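PDB 3VA7: KLLA0E08119p from Kluyveromyces lactis, which probably carboxylates urea to urea-1-carboxylate with ATP and hydrogencarbonate by way of biotin, this chain being its urea carboxylase part. Local coordinates for residues D510-G522 and Q796-L808. Numbering follows the deposited sequence.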
# COMPACT_ATOMS: atom_id res chain seq x y z
N ASP A 510 -19.54 -8.13 3.99
CA ASP A 510 -20.64 -8.86 4.62
C ASP A 510 -19.94 -9.62 5.70
O ASP A 510 -19.34 -10.68 5.45
CB ASP A 510 -21.38 -9.79 3.61
CG ASP A 510 -22.08 -11.06 4.27
OD1 ASP A 510 -22.58 -11.97 3.52
OD2 ASP A 510 -22.15 -11.17 5.52
N SER A 511 -20.00 -9.09 6.91
CA SER A 511 -19.20 -9.67 7.97
C SER A 511 -19.71 -10.96 8.52
O SER A 511 -18.90 -11.75 9.05
CB SER A 511 -18.84 -8.69 9.11
OG SER A 511 -19.86 -8.50 10.05
N TYR A 512 -21.01 -11.23 8.38
CA TYR A 512 -21.59 -12.50 8.91
C TYR A 512 -21.11 -13.79 8.18
O TYR A 512 -20.55 -14.72 8.81
CB TYR A 512 -23.14 -12.43 9.05
CG TYR A 512 -23.69 -13.53 9.92
CD1 TYR A 512 -23.27 -13.67 11.24
CD2 TYR A 512 -24.58 -14.47 9.41
CE1 TYR A 512 -23.74 -14.70 12.02
CE2 TYR A 512 -25.04 -15.52 10.19
CZ TYR A 512 -24.62 -15.63 11.49
OH TYR A 512 -25.07 -16.66 12.26
N SER A 513 -21.31 -13.81 6.87
CA SER A 513 -20.79 -14.88 6.04
C SER A 513 -19.31 -15.07 6.25
O SER A 513 -18.80 -16.22 6.26
CB SER A 513 -21.06 -14.60 4.56
OG SER A 513 -22.41 -14.23 4.24
N PHE A 514 -18.58 -13.95 6.42
CA PHE A 514 -17.13 -14.02 6.53
C PHE A 514 -16.81 -14.86 7.76
O PHE A 514 -15.95 -15.74 7.74
CB PHE A 514 -16.50 -12.63 6.63
CG PHE A 514 -15.00 -12.65 6.90
CD1 PHE A 514 -14.09 -12.55 5.86
CD2 PHE A 514 -14.51 -12.77 8.22
CE1 PHE A 514 -12.69 -12.59 6.12
CE2 PHE A 514 -13.11 -12.82 8.51
CZ PHE A 514 -12.19 -12.72 7.44
N ARG A 515 -17.52 -14.56 8.86
CA ARG A 515 -17.21 -15.20 10.13
C ARG A 515 -17.75 -16.61 10.16
O ARG A 515 -17.16 -17.49 10.77
CB ARG A 515 -17.76 -14.40 11.29
CG ARG A 515 -17.26 -12.97 11.33
CD ARG A 515 -17.24 -12.48 12.71
NE ARG A 515 -18.52 -11.98 13.16
CZ ARG A 515 -18.92 -12.00 14.45
NH1 ARG A 515 -18.14 -12.53 15.42
NH2 ARG A 515 -20.11 -11.52 14.76
N LEU A 516 -18.86 -16.84 9.48
CA LEU A 516 -19.31 -18.22 9.30
C LEU A 516 -18.20 -18.98 8.61
O LEU A 516 -17.78 -20.04 9.11
CB LEU A 516 -20.59 -18.30 8.47
CG LEU A 516 -21.93 -17.95 9.12
CD1 LEU A 516 -23.02 -17.77 8.04
CD2 LEU A 516 -22.35 -18.98 10.18
N ALA A 517 -17.72 -18.46 7.47
CA ALA A 517 -16.76 -19.19 6.67
C ALA A 517 -15.58 -19.52 7.58
O ALA A 517 -15.15 -20.70 7.67
CB ALA A 517 -16.33 -18.40 5.43
N ASN A 518 -15.09 -18.53 8.31
CA ASN A 518 -14.02 -18.83 9.25
C ASN A 518 -14.34 -19.95 10.23
O ASN A 518 -13.56 -20.88 10.41
CB ASN A 518 -13.51 -17.58 9.98
CG ASN A 518 -12.24 -17.02 9.33
OD1 ASN A 518 -11.49 -17.78 8.66
ND2 ASN A 518 -11.99 -15.71 9.52
N ARG A 519 -15.47 -19.82 10.88
CA ARG A 519 -15.88 -20.78 11.89
C ARG A 519 -16.02 -22.20 11.30
O ARG A 519 -15.64 -23.17 11.95
CB ARG A 519 -17.20 -20.33 12.55
CG ARG A 519 -17.68 -21.25 13.67
CD ARG A 519 -16.63 -21.47 14.71
NE ARG A 519 -17.23 -21.90 15.97
CZ ARG A 519 -17.23 -23.17 16.41
NH1 ARG A 519 -17.78 -23.46 17.59
NH2 ARG A 519 -16.67 -24.14 15.69
N VAL A 520 -16.51 -22.30 10.08
CA VAL A 520 -16.81 -23.61 9.54
C VAL A 520 -15.53 -24.44 9.51
O VAL A 520 -15.59 -25.68 9.57
CB VAL A 520 -17.46 -23.52 8.17
CG1 VAL A 520 -17.33 -24.83 7.43
CG2 VAL A 520 -18.93 -23.01 8.28
N VAL A 521 -14.39 -23.77 9.44
CA VAL A 521 -13.12 -24.43 9.32
C VAL A 521 -12.41 -24.43 10.67
O VAL A 521 -11.30 -24.97 10.81
CB VAL A 521 -12.27 -23.70 8.30
CG1 VAL A 521 -10.99 -24.27 8.27
CG2 VAL A 521 -12.85 -23.78 6.86
N GLY A 522 -13.02 -23.83 11.70
CA GLY A 522 -12.42 -23.86 13.03
C GLY A 522 -11.30 -22.84 13.25
O GLY A 522 -10.51 -22.96 14.18
N GLN A 796 -25.68 -12.48 16.48
CA GLN A 796 -24.67 -12.94 15.54
C GLN A 796 -23.43 -13.41 16.32
O GLN A 796 -22.80 -14.43 16.00
CB GLN A 796 -24.34 -11.89 14.47
CG GLN A 796 -25.50 -11.53 13.51
CD GLN A 796 -25.18 -10.40 12.50
OE1 GLN A 796 -26.05 -10.02 11.68
NE2 GLN A 796 -23.96 -9.87 12.54
N ASP A 797 -23.08 -12.70 17.37
CA ASP A 797 -21.93 -13.10 18.11
C ASP A 797 -22.15 -14.47 18.79
O ASP A 797 -21.24 -15.30 18.80
CB ASP A 797 -21.55 -12.01 19.11
CG ASP A 797 -21.08 -10.70 18.43
OD1 ASP A 797 -21.00 -10.65 17.20
OD2 ASP A 797 -20.82 -9.71 19.13
N LYS A 798 -23.34 -14.70 19.34
CA LYS A 798 -23.63 -15.98 19.98
C LYS A 798 -23.66 -17.09 18.96
O LYS A 798 -23.23 -18.21 19.24
CB LYS A 798 -24.95 -16.00 20.78
CG LYS A 798 -25.03 -15.02 21.97
CD LYS A 798 -23.95 -15.24 23.08
CE LYS A 798 -24.48 -16.19 24.20
NZ LYS A 798 -25.93 -15.89 24.61
N SER A 799 -24.16 -16.77 17.77
CA SER A 799 -24.22 -17.73 16.69
C SER A 799 -22.82 -18.10 16.33
O SER A 799 -22.50 -19.27 16.28
CB SER A 799 -24.96 -17.15 15.51
OG SER A 799 -26.32 -16.93 15.86
N ILE A 800 -21.94 -17.12 16.17
CA ILE A 800 -20.59 -17.47 15.84
C ILE A 800 -19.81 -18.14 16.95
O ILE A 800 -19.00 -19.02 16.69
CB ILE A 800 -19.82 -16.30 15.22
CG1 ILE A 800 -20.02 -16.36 13.72
CG2 ILE A 800 -18.31 -16.40 15.48
CD1 ILE A 800 -21.11 -15.59 13.34
N ASP A 801 -20.06 -17.74 18.19
CA ASP A 801 -19.23 -18.22 19.31
C ASP A 801 -19.52 -19.63 19.76
O ASP A 801 -18.61 -20.38 20.11
CB ASP A 801 -19.32 -17.29 20.53
CG ASP A 801 -18.53 -15.99 20.35
OD1 ASP A 801 -18.84 -15.02 21.10
OD2 ASP A 801 -17.61 -15.93 19.50
N ASN A 802 -20.80 -19.98 19.76
CA ASN A 802 -21.21 -21.30 20.25
C ASN A 802 -21.43 -22.25 19.09
O ASN A 802 -21.05 -23.43 19.17
CB ASN A 802 -22.48 -21.19 21.09
CG ASN A 802 -22.30 -20.32 22.34
OD1 ASN A 802 -21.21 -20.22 22.93
ND2 ASN A 802 -23.40 -19.68 22.75
N PHE A 803 -22.03 -21.71 18.02
CA PHE A 803 -22.22 -22.43 16.76
C PHE A 803 -23.28 -23.52 16.94
O PHE A 803 -23.01 -24.70 16.71
CB PHE A 803 -20.88 -23.00 16.26
CG PHE A 803 -20.69 -22.98 14.74
CD1 PHE A 803 -21.10 -21.88 13.98
CD2 PHE A 803 -20.04 -24.05 14.08
CE1 PHE A 803 -20.88 -21.85 12.58
CE2 PHE A 803 -19.82 -24.03 12.67
CZ PHE A 803 -20.23 -22.94 11.92
N GLU A 804 -24.48 -23.10 17.34
CA GLU A 804 -25.54 -23.98 17.86
C GLU A 804 -26.90 -23.60 17.23
O GLU A 804 -27.26 -22.42 17.21
CB GLU A 804 -25.54 -23.91 19.42
CG GLU A 804 -24.38 -24.73 20.04
CD GLU A 804 -24.21 -24.70 21.60
OE1 GLU A 804 -25.03 -24.08 22.35
OE2 GLU A 804 -23.22 -25.33 22.09
N GLU A 805 -27.64 -24.57 16.68
CA GLU A 805 -28.94 -24.30 16.01
C GLU A 805 -29.85 -23.32 16.79
O GLU A 805 -30.01 -23.46 18.00
CB GLU A 805 -29.75 -25.60 15.77
CG GLU A 805 -28.98 -26.81 15.26
CD GLU A 805 -28.90 -26.91 13.68
OE1 GLU A 805 -29.65 -26.16 12.96
OE2 GLU A 805 -28.07 -27.75 13.19
N GLY A 806 -30.46 -22.37 16.08
CA GLY A 806 -31.52 -21.54 16.66
C GLY A 806 -31.10 -20.21 17.28
O GLY A 806 -31.97 -19.42 17.71
N SER A 807 -29.79 -19.92 17.33
CA SER A 807 -29.34 -18.69 18.03
C SER A 807 -29.27 -17.38 17.20
O SER A 807 -29.03 -16.33 17.76
CB SER A 807 -28.08 -18.93 18.88
OG SER A 807 -26.98 -19.36 18.10
N LEU A 808 -29.58 -17.44 15.91
CA LEU A 808 -29.54 -16.28 15.05
C LEU A 808 -30.89 -15.62 14.94
O LEU A 808 -31.86 -16.25 14.52
CB LEU A 808 -29.05 -16.64 13.63
CG LEU A 808 -29.10 -15.57 12.50
CD1 LEU A 808 -27.96 -14.53 12.66
CD2 LEU A 808 -29.13 -16.13 11.07
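Arg519 lies along the ring of Phe803, with its CG 3.3 Å from the ring centroid and almost on the ring normal, a CH-pi contact. CG stands anti to the backbone N (chi1 -178°), which carries the chain over this face; the bend at chi2 then turns the guanidinium back across Phe803 CB. From there Arg519 NE makes a weak hydrogen bond of 3.5 Å to Ile800 O in the last turn of helix 786-802, and a cation-pi contact with Phe644 adds a further aromatic neighbour. With an alanine in its place, that face of Phe803 would probably lose its cover and Ile800 O this donor. Val520 CG2 and Leu516 CD2 meet the same ring at its edge.

About two turns before Arg519 in helix 511-520, which runs nearly parallel to helix 796-802 (13° apart), Tyr512 reaches across to Ser799, whose CB lies 3.3 Å from Tyr512 OH, near the ring plane. Leu808 points the other way to meet it, and the hydroxyl is hydrogen-bonded to Leu653 O. Arg515 NH2 forms a 2.7 Å salt bridge with Asp797 OD1, the guanidinium and carboxylate planes being almost perpendicular, while Ile800 lies over one guanidinium face. Lys793 pairs with the other carboxylate oxygen. In this carboxyltransferase A and B region, Arg515 thus has a true ion pair, whereas the buried Arg519 charge is probably eased by aromatic faces and carbonyl dipoles.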